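Local structure of dimethyl-sulfide monooxygenase (Hyphomicrobium sulfonivorans, 6AK1) at residues Thr13-Gln18 and Ser28-Tyr33; Ala43-Arg48 and Gly403-Phe408; Gln253-Thr258 and Val386-Val391. The protein catalyses the NADH- and oxygen-dependent oxidation of dimethyl sulfide to methanethiol and formaldehyde with FMN as cofactor, the first step in dimethyl sulfide degradation. All blocks are in the same frame, centred on the assembly; numbering follows the deposited sequence.

Contact 1 (Thr13-Gln18 and Ser28-Tyr33); sequences TCVSHQ and SQAARY
Tyr-33 lies against the backbone of Thr-13 and Cys-14 and the side chain of Val-15 and, with Val-15, carries much of this contact. CB rests 3.5 Å from Cys-14 O. From there chi1 of 80° sets CG between the tyrosine's own backbone N and carbonyl carbon, which turns the ring back onto the other segment, with CG 3.9 Å from Cys-14 CA. The two sides of the ring then find different neighbours: CD2 comes within 3.3 Å of Thr-13 O, whereas CD1 takes the methyl CG2 of Val-15 at 3.6 Å. Farther out, CE1 stays near Val-15 CG2 and CE2 near Thr-13 O, both obliquely to the ring. A flat, largely apolar side chain suits this place because it can lie along a loop backbone where the Cys-14 side chain points away; no hydrogen bond joins the segments. With an alanine here, Val-15 CG2 would probably lose its aromatic partner and a gap would open beside Cys-14. Further along, the small Ala-30 lets the chains close in, its CB 3.5 Å from Val-15 O; Ser-28 OG accepts from Ala-30 N, an ST turn. Both segments belong to the loop between strand 6-12 and helix 36-48: Trp-39 of that helix bonds Tyr-33 O, and Thr-13 touches Ile-56 of strand 53-57, close to Asp-58, which by similarity binds FMN.

Contact 2 (Ala43-Arg48 and Gly403-Phe408); sequences AMELER and GSVTDF
Leu-46 and Val-405 meet on the buried side of this helix pair, methyl against methyl: CD2 of Leu-46 lies 3.6 Å from CG1 of Val-405, the two side chains crossing at about a right angle. Branched aliphatic residues suit the place, since both also rest on Ala-9 of strand 6-12 and so fill the wedge between helices and sheet. The aliphatic part of Glu-45 extends this packing, its CG 4.0 Å from Val-405 CG1, before the chain bends at chi2 (76°) and turns its carboxylate toward Thr-406 and Arg-48. Here the contact becomes polar and more open. Thr-406 OG1 donates to Glu-45 OE2 at 2.7 Å, while Arg-48, one helical turn on from Glu-45, grips the carboxylate side-on. Its NE reaches Glu-45 OE1 at 2.9 Å with a nearly straight bond (171°), and its NH2 takes OE2. That oxygen is thus held by two donors from opposite faces of the carboxylate plane, which should limit its rotation and probably stabilises the charged form. Towards solvent only a light touch remains across the helices, Arg-48 NH2 standing 3.8 Å from Thr-406 CG2; the same nitrogen has a second charged partner in Asp-410 of helix 403-418. The axes of the two segments run nearly parallel, 16° apart and 9.9 Å at closest approach. This is the packing of adjacent outer helices in a TIM barrel: helix 36-48 follows strand 6-12, helix 403-418 follows strand 393-397, and those strands are parallel neighbours, so the contact joins the first and last parts of the barrel wall.

Contact 3 (Gln253-Thr258 and Val386-Val391); sequences QARQIT and VDEGGV
Thr-258 and Arg-255 of helix 251-267 meet the backbone carbonyls of Gly-389 and Glu-388 at the C-terminal end of helix 375-388. Thr-258 OG1 sits 2.8 Å from Gly-389 O and 3.1 Å from Ala-254 O in its own helix, so its single proton has two acceptors to choose from. Chi1 of 63° places the hydroxyl between the threonine's N and carbonyl carbon, beside the Ala-254 carbonyl, which accepts the backbone N-H of Thr-258. Those two carbonyl oxygens are only 3.1 Å apart and cannot bond each other; the hydroxyl beside both probably eases their mutual repulsion. Glu-388 O is served by Arg-255, whose chain bends at chi3 so that NH1 comes back to the carbonyl at 2.9 Å. The bond is far from straight (136°), and the oxygen lies somewhat out of the guanidinium plane. The carboxylate of Glu-388 is not in contact with this arginine, its OE1 being 5.2 Å from NH1, and it pairs instead with Arg-384. Gly-390 O is taken by Arg-262. Both glycines are fitting here: a CB on Gly-389 would press on Ala-254 CB, and one on Gly-390, with phi at 86°, would run into Thr-258 OG1 and jam against the carbonyl O of Gly-389, which alone calls for glycine. Next to this polar seam the methyl CG2 of Thr-258 packs 3.7 Å from Val-391 CG1. Thr-258 and Val-391 both lie on Ile-277 of strand 276-284, and Val-391 also touches Ile-246 of strand 243-246. The contact therefore seats helix 251-267 beside the turn that leads from helix 375-388 into strand 393-397, on the outside of the parallel barrel sheet.

In the fold
From the N terminus, the chain leaves strand 6-12 and contact 1 closes a short loop before helix 36-48 begins. Contact 2 opens on that helix and is completed only some 350 residues later, on helix 403-418, so most of the barrel lies within its span. Contact 3 is nested inside: it opens on helix 251-267 and closes at the exit of helix 375-388. Contact 1 stands in series with both. None touches another; the centres of contacts 1 and 2 are about 15 Å apart, and contact 3 lies farther off. Together they fold a loop beside the probable FMN site, join the barrel's beginning to its end, and tie together two of its later helices.

Contact 1 (Thr13-Gln18 and Ser28-Tyr33)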
loop_
_atom_site.group_PDB
_atom_site.type_symbol
_atom_site.label_atom_id
_atom_site.label_comp_id
_atom_site.label_asym_id
_atom_site.label_seq_id
_atom_site.Cartn_x
_atom_site.Cartn_y
_atom_site.Cartn_z
ATOM N N THR A 13 -5.706 -5.920 -7.741
ATOM C CA THR A 13 -5.889 -7.047 -8.659
ATOM C C THR A 13 -7.382 -7.256 -8.940
ATOM O O THR A 13 -7.956 -8.320 -8.699
ATOM C CB THR A 13 -5.240 -8.316 -8.110
ATOM O OG1 THR A 13 -4.013 -7.997 -7.436
ATOM C CG2 THR A 13 -4.949 -9.284 -9.252
ATOM N N CYS A 14 -8.005 -6.198 -9.461
ATOM C CA CYS A 14 -9.438 -6.162 -9.726
ATOM C C CYS A 14 -9.696 -5.155 -10.845
ATOM O O CYS A 14 -8.769 -4.529 -11.354
ATOM C CB CYS A 14 -10.222 -5.782 -8.472
ATOM S SG CYS A 14 -9.974 -4.065 -7.978
ATOM N N VAL A 15 -10.974 -4.965 -11.195
ATOM C CA VAL A 15 -11.326 -4.122 -12.336
ATOM C C VAL A 15 -11.538 -2.670 -11.903
ATOM O O VAL A 15 -10.768 -1.781 -12.285
ATOM C CB VAL A 15 -12.568 -4.671 -13.059
ATOM C CG1 VAL A 15 -12.952 -3.759 -14.226
ATOM C CG2 VAL A 15 -12.328 -6.115 -13.550
ATOM N N SER A 16 -12.588 -2.403 -11.127
ATOM C CA SER A 16 -12.869 -1.051 -10.640
ATOM C C SER A 16 -12.270 -0.884 -9.245
ATOM O O SER A 16 -12.698 -1.545 -8.290
ATOM C CB SER A 16 -14.368 -0.784 -10.625
ATOM O OG SER A 16 -14.917 -0.800 -11.939
ATOM N N HIS A 17 -11.289 0.008 -9.129
ATOM C CA HIS A 17 -10.538 0.183 -7.895
ATOM C C HIS A 17 -10.974 1.454 -7.178
ATOM O O HIS A 17 -11.664 1.400 -6.159
ATOM C CB HIS A 17 -9.033 0.227 -8.201
ATOM C CG HIS A 17 -8.161 0.317 -6.991
ATOM N ND1 HIS A 17 -6.849 0.742 -7.052
ATOM C CD2 HIS A 17 -8.404 0.025 -5.688
ATOM C CE1 HIS A 17 -6.323 0.714 -5.838
ATOM N NE2 HIS A 17 -7.246 0.288 -4.991
ATOM N N GLN A 18 -10.544 2.597 -7.695
ATOM C CA GLN A 18 -10.928 3.900 -7.172
ATOM C C GLN A 18 -11.937 4.629 -8.059
ATOM O O GLN A 18 -12.416 5.699 -7.664
ATOM C CB GLN A 18 -9.686 4.775 -6.973
ATOM C CG GLN A 18 -8.651 4.190 -6.020
ATOM C CD GLN A 18 -9.142 4.118 -4.565
ATOM O OE1 GLN A 18 -9.184 3.043 -3.961
ATOM N NE2 GLN A 18 -9.498 5.262 -4.002
ATOM N N SER A 28 -9.450 1.434 -21.670
ATOM C CA SER A 28 -9.132 0.787 -20.404
ATOM C C SER A 28 -8.888 -0.702 -20.595
ATOM O O SER A 28 -9.692 -1.405 -21.219
ATOM C CB SER A 28 -10.240 0.993 -19.376
ATOM O OG SER A 28 -9.805 0.569 -18.091
ATOM N N GLN A 29 -7.785 -1.176 -20.027
ATOM C CA GLN A 29 -7.524 -2.600 -19.866
ATOM C C GLN A 29 -7.724 -3.062 -18.420
ATOM O O GLN A 29 -7.173 -4.099 -18.018
ATOM C CB GLN A 29 -6.112 -2.926 -20.362
ATOM C CG GLN A 29 -5.886 -2.513 -21.812
ATOM C CD GLN A 29 -4.498 -2.842 -22.296
ATOM O OE1 GLN A 29 -3.947 -3.875 -21.944
ATOM N NE2 GLN A 29 -3.919 -1.958 -23.089
ATOM N N ALA A 30 -8.523 -2.327 -17.641
ATOM C CA ALA A 30 -8.816 -2.739 -16.268
ATOM C C ALA A 30 -9.375 -4.152 -16.219
ATOM O O ALA A 30 -9.066 -4.916 -15.299
ATOM C CB ALA A 30 -9.805 -1.774 -15.616
ATOM N N ALA A 31 -10.197 -4.517 -17.211
ATOM C CA ALA A 31 -10.780 -5.848 -17.246
ATOM C C ALA A 31 -9.749 -6.959 -17.432
ATOM O O ALA A 31 -10.126 -8.132 -17.360
ATOM C CB ALA A 31 -11.837 -5.925 -18.355
ATOM N N ARG A 32 -8.472 -6.634 -17.662
ATOM C CA ARG A 32 -7.411 -7.633 -17.799
ATOM C C ARG A 32 -6.660 -7.890 -16.493
ATOM O O ARG A 32 -5.560 -8.452 -16.522
ATOM C CB ARG A 32 -6.412 -7.219 -18.874
ATOM C CG ARG A 32 -7.019 -6.970 -20.260
ATOM C CD ARG A 32 -5.923 -6.723 -21.292
ATOM N NE ARG A 32 -5.168 -7.951 -21.590
ATOM C CZ ARG A 32 -3.971 -7.957 -22.173
ATOM N NH1 ARG A 32 -3.371 -6.800 -22.486
ATOM N NH2 ARG A 32 -3.362 -9.111 -22.428
ATOM N N TYR A 33 -7.223 -7.473 -15.353
ATOM C CA TYR A 33 -6.613 -7.756 -14.056
ATOM C C TYR A 33 -6.221 -9.232 -13.924
ATOM O O TYR A 33 -5.305 -9.573 -13.160
ATOM C CB TYR A 33 -7.596 -7.370 -12.940
ATOM C CG TYR A 33 -8.625 -8.459 -12.766
ATOM C CD1 TYR A 33 -9.723 -8.560 -13.621
ATOM C CD2 TYR A 33 -8.456 -9.437 -11.800
ATOM C CE1 TYR A 33 -10.637 -9.609 -13.495
ATOM C CE2 TYR A 33 -9.354 -10.463 -11.664
ATOM C CZ TYR A 33 -10.444 -10.550 -12.503
ATOM O OH TYR A 33 -11.304 -11.611 -12.328
#

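Contact 2 (Ala43-Arg48 and Gly403-Phe408)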
loop_
_atom_site.group_PDB
_atom_site.type_symbol
_atom_site.label_atom_id
_atom_site.label_comp_id
_atom_site.label_asym_id
_atom_site.label_seq_id
_atom_site.Cartn_x
_atom_site.Cartn_y
_atom_site.Cartn_z
ATOM N N ALA A 43 4.460 -3.245 -15.158
ATOM C CA ALA A 43 5.737 -3.116 -14.452
ATOM C C ALA A 43 6.816 -2.535 -15.355
ATOM O O ALA A 43 7.628 -1.714 -14.913
ATOM C CB ALA A 43 6.191 -4.479 -13.894
ATOM N N MET A 44 6.862 -2.970 -16.616
ATOM C CA MET A 44 7.845 -2.423 -17.542
ATOM C C MET A 44 7.569 -0.956 -17.836
ATOM O O MET A 44 8.504 -0.151 -17.936
ATOM C CB MET A 44 7.853 -3.231 -18.834
ATOM C CG MET A 44 8.307 -4.670 -18.646
ATOM S SD MET A 44 8.701 -5.443 -20.237
ATOM C CE MET A 44 7.073 -5.854 -20.831
ATOM N N GLU A 45 6.289 -0.597 -17.980
ATOM C CA GLU A 45 5.918 0.780 -18.262
ATOM C C GLU A 45 6.265 1.704 -17.093
ATOM O O GLU A 45 6.652 2.856 -17.314
ATOM C CB GLU A 45 4.425 0.849 -18.597
ATOM C CG GLU A 45 3.870 2.255 -18.748
ATOM C CD GLU A 45 4.264 2.924 -20.071
ATOM O OE1 GLU A 45 5.198 2.435 -20.735
ATOM O OE2 GLU A 45 3.626 3.937 -20.447
ATOM N N LEU A 46 6.169 1.207 -15.852
ATOM C CA LEU A 46 6.615 1.989 -14.701
ATOM C C LEU A 46 8.111 2.280 -14.741
ATOM O O LEU A 46 8.535 3.342 -14.279
ATOM C CB LEU A 46 6.255 1.275 -13.397
ATOM C CG LEU A 46 4.762 1.176 -13.035
ATOM C CD1 LEU A 46 4.587 0.744 -11.608
ATOM C CD2 LEU A 46 4.067 2.493 -13.241
ATOM N N GLU A 47 8.933 1.368 -15.283
ATOM C CA GLU A 47 10.370 1.647 -15.321
ATOM C C GLU A 47 10.737 2.620 -16.432
ATOM O O GLU A 47 11.701 3.374 -16.291
ATOM C CB GLU A 47 11.186 0.353 -15.469
ATOM C CG GLU A 47 11.099 -0.505 -14.250
ATOM C CD GLU A 47 12.283 -1.436 -14.039
ATOM O OE1 GLU A 47 12.899 -1.912 -15.018
ATOM O OE2 GLU A 47 12.593 -1.701 -12.864
ATOM N N ARG A 48 9.982 2.634 -17.526
ATOM C CA ARG A 48 10.179 3.660 -18.542
ATOM C C ARG A 48 10.073 5.061 -17.944
ATOM O O ARG A 48 10.748 5.988 -18.406
ATOM C CB ARG A 48 9.164 3.473 -19.682
ATOM C CG ARG A 48 9.317 4.462 -20.839
ATOM C CD ARG A 48 8.340 4.176 -21.963
ATOM N NE ARG A 48 6.960 4.560 -21.674
ATOM C CZ ARG A 48 6.444 5.762 -21.930
ATOM N NH1 ARG A 48 7.205 6.716 -22.457
ATOM N NH2 ARG A 48 5.167 6.018 -21.656
ATOM N N GLY A 403 -3.508 3.845 -19.353
ATOM C CA GLY A 403 -3.305 5.196 -19.862
ATOM C C GLY A 403 -2.983 6.209 -18.779
ATOM O O GLY A 403 -2.243 7.170 -19.020
ATOM N N SER A 404 -3.517 6.002 -17.568
ATOM C CA SER A 404 -3.271 6.945 -16.482
ATOM C C SER A 404 -1.784 7.047 -16.167
ATOM O O SER A 404 -1.260 8.149 -15.985
ATOM C CB SER A 404 -4.061 6.529 -15.244
ATOM O OG SER A 404 -3.376 6.917 -14.065
ATOM N N VAL A 405 -1.090 5.907 -16.122
ATOM C CA VAL A 405 0.355 5.884 -15.892
ATOM C C VAL A 405 1.115 6.372 -17.121
ATOM O O VAL A 405 2.062 7.166 -17.012
ATOM C CB VAL A 405 0.795 4.464 -15.503
ATOM C CG1 VAL A 405 2.283 4.297 -15.734
ATOM C CG2 VAL A 405 0.425 4.152 -14.066
ATOM N N THR A 406 0.719 5.895 -18.304
ATOM C CA THR A 406 1.353 6.321 -19.548
ATOM C C THR A 406 1.238 7.828 -19.758
ATOM O O THR A 406 2.217 8.479 -20.146
ATOM C CB THR A 406 0.736 5.564 -20.724
ATOM O OG1 THR A 406 0.976 4.162 -20.552
ATOM C CG2 THR A 406 1.365 6.017 -22.049
ATOM N N ASP A 407 0.054 8.403 -19.513
ATOM C CA ASP A 407 -0.100 9.852 -19.661
ATOM C C ASP A 407 0.764 10.607 -18.652
ATOM O O ASP A 407 1.388 11.622 -18.992
ATOM C CB ASP A 407 -1.564 10.265 -19.493
ATOM C CG ASP A 407 -2.398 10.019 -20.728
ATOM O OD1 ASP A 407 -1.828 9.705 -21.801
ATOM O OD2 ASP A 407 -3.641 10.159 -20.618
ATOM N N PHE A 408 0.802 10.138 -17.399
ATOM C CA PHE A 408 1.675 10.767 -16.411
ATOM C C PHE A 408 3.125 10.763 -16.873
ATOM O O PHE A 408 3.814 11.787 -16.805
ATOM C CB PHE A 408 1.558 10.068 -15.058
ATOM C CG PHE A 408 2.077 10.899 -13.921
ATOM C CD1 PHE A 408 3.410 10.850 -13.567
ATOM C CD2 PHE A 408 1.226 11.762 -13.230
ATOM C CE1 PHE A 408 3.897 11.625 -12.542
ATOM C CE2 PHE A 408 1.712 12.544 -12.193
ATOM C CZ PHE A 408 3.044 12.476 -11.851
#

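Contact 3 (Gln253-Thr258 and Val386-Val391)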
loop_
_atom_site.group_PDB
_atom_site.type_symbol
_atom_site.label_atom_id
_atom_site.label_comp_id
_atom_site.label_asym_id
_atom_site.label_seq_id
_atom_site.Cartn_x
_atom_site.Cartn_y
_atom_site.Cartn_z
ATOM N N GLN A 253 -5.459 20.870 4.777
ATOM C CA GLN A 253 -5.560 19.707 5.654
ATOM C C GLN A 253 -4.284 18.865 5.637
ATOM O O GLN A 253 -3.925 18.263 6.657
ATOM C CB GLN A 253 -6.759 18.855 5.245
ATOM C CG GLN A 253 -6.952 17.620 6.095
ATOM C CD GLN A 253 -7.918 16.635 5.464
ATOM O OE1 GLN A 253 -7.667 16.107 4.383
ATOM N NE2 GLN A 253 -9.035 16.399 6.131
ATOM N N ALA A 254 -3.583 18.817 4.500
ATOM C CA ALA A 254 -2.371 18.006 4.433
ATOM C C ALA A 254 -1.268 18.572 5.311
ATOM O O ALA A 254 -0.488 17.804 5.888
ATOM C CB ALA A 254 -1.882 17.881 2.987
ATOM N N ARG A 255 -1.176 19.903 5.413
ATOM C CA ARG A 255 -0.161 20.513 6.273
ATOM C C ARG A 255 -0.241 19.958 7.693
ATOM O O ARG A 255 0.787 19.626 8.302
ATOM C CB ARG A 255 -0.319 22.041 6.257
ATOM C CG ARG A 255 0.044 22.663 4.888
ATOM C CD ARG A 255 -0.184 24.203 4.742
ATOM N NE ARG A 255 0.597 25.028 5.675
ATOM C CZ ARG A 255 1.891 25.352 5.543
ATOM N NH1 ARG A 255 2.629 24.936 4.505
ATOM N NH2 ARG A 255 2.468 26.104 6.477
ATOM N N GLN A 256 -1.463 19.803 8.218
ATOM C CA GLN A 256 -1.643 19.321 9.586
ATOM C C GLN A 256 -1.437 17.814 9.681
ATOM O O GLN A 256 -0.785 17.336 10.616
ATOM C CB GLN A 256 -3.035 19.700 10.110
ATOM C CG GLN A 256 -3.154 19.584 11.630
ATOM C CD GLN A 256 -2.147 20.480 12.336
ATOM O OE1 GLN A 256 -2.233 21.721 12.254
ATOM N NE2 GLN A 256 -1.164 19.863 13.004
ATOM N N ILE A 257 -1.969 17.055 8.717
ATOM C CA ILE A 257 -1.807 15.602 8.741
ATOM C C ILE A 257 -0.328 15.228 8.767
ATOM O O ILE A 257 0.106 14.419 9.593
ATOM C CB ILE A 257 -2.542 14.954 7.552
ATOM C CG1 ILE A 257 -4.057 15.016 7.758
ATOM C CG2 ILE A 257 -2.122 13.505 7.380
ATOM C CD1 ILE A 257 -4.873 14.398 6.615
ATOM N N THR A 258 0.475 15.829 7.884
ATOM C CA THR A 258 1.875 15.413 7.772
ATOM C C THR A 258 2.734 15.956 8.900
ATOM O O THR A 258 3.698 15.298 9.306
ATOM C CB THR A 258 2.470 15.841 6.426
ATOM O OG1 THR A 258 2.489 17.280 6.315
ATOM C CG2 THR A 258 1.654 15.238 5.285
ATOM N N VAL A 386 3.509 18.642 -2.250
ATOM C CA VAL A 386 4.744 18.145 -1.657
ATOM C C VAL A 386 5.365 19.198 -0.753
ATOM O O VAL A 386 5.636 18.941 0.423
ATOM C CB VAL A 386 5.725 17.683 -2.751
ATOM C CG1 VAL A 386 7.095 17.423 -2.147
ATOM C CG2 VAL A 386 5.209 16.412 -3.428
ATOM N N ASP A 387 5.566 20.406 -1.278
ATOM C CA ASP A 387 6.283 21.435 -0.532
ATOM C C ASP A 387 5.378 22.117 0.488
ATOM O O ASP A 387 5.735 22.237 1.662
ATOM C CB ASP A 387 6.889 22.445 -1.510
ATOM C CG ASP A 387 7.871 21.791 -2.480
ATOM O OD1 ASP A 387 8.599 20.872 -2.043
ATOM O OD2 ASP A 387 7.909 22.176 -3.671
ATOM N N GLU A 388 4.194 22.543 0.067
ATOM C CA GLU A 388 3.275 23.190 0.996
ATOM C C GLU A 388 2.567 22.171 1.887
ATOM O O GLU A 388 2.458 22.371 3.099
ATOM C CB GLU A 388 2.265 24.034 0.214
ATOM C CG GLU A 388 1.396 24.937 1.053
ATOM C CD GLU A 388 0.539 25.870 0.199
ATOM O OE1 GLU A 388 -0.593 26.171 0.628
ATOM O OE2 GLU A 388 1.000 26.294 -0.895
ATOM N N GLY A 389 2.084 21.067 1.309
ATOM C CA GLY A 389 1.363 20.072 2.091
ATOM C C GLY A 389 2.256 19.173 2.927
ATOM O O GLY A 389 1.783 18.587 3.907
ATOM N N GLY A 390 3.528 19.042 2.553
ATOM C CA GLY A 390 4.476 18.268 3.323
ATOM C C GLY A 390 4.531 16.780 3.033
ATOM O O GLY A 390 5.250 16.067 3.740
ATOM N N VAL A 391 3.819 16.284 2.012
ATOM C CA VAL A 391 3.924 14.866 1.656
ATOM C C VAL A 391 5.213 14.618 0.879
ATOM O O VAL A 391 5.825 15.533 0.320
ATOM C CB VAL A 391 2.703 14.378 0.852
ATOM C CG1 VAL A 391 1.423 14.581 1.624
ATOM C CG2 VAL A 391 2.650 15.046 -0.539
#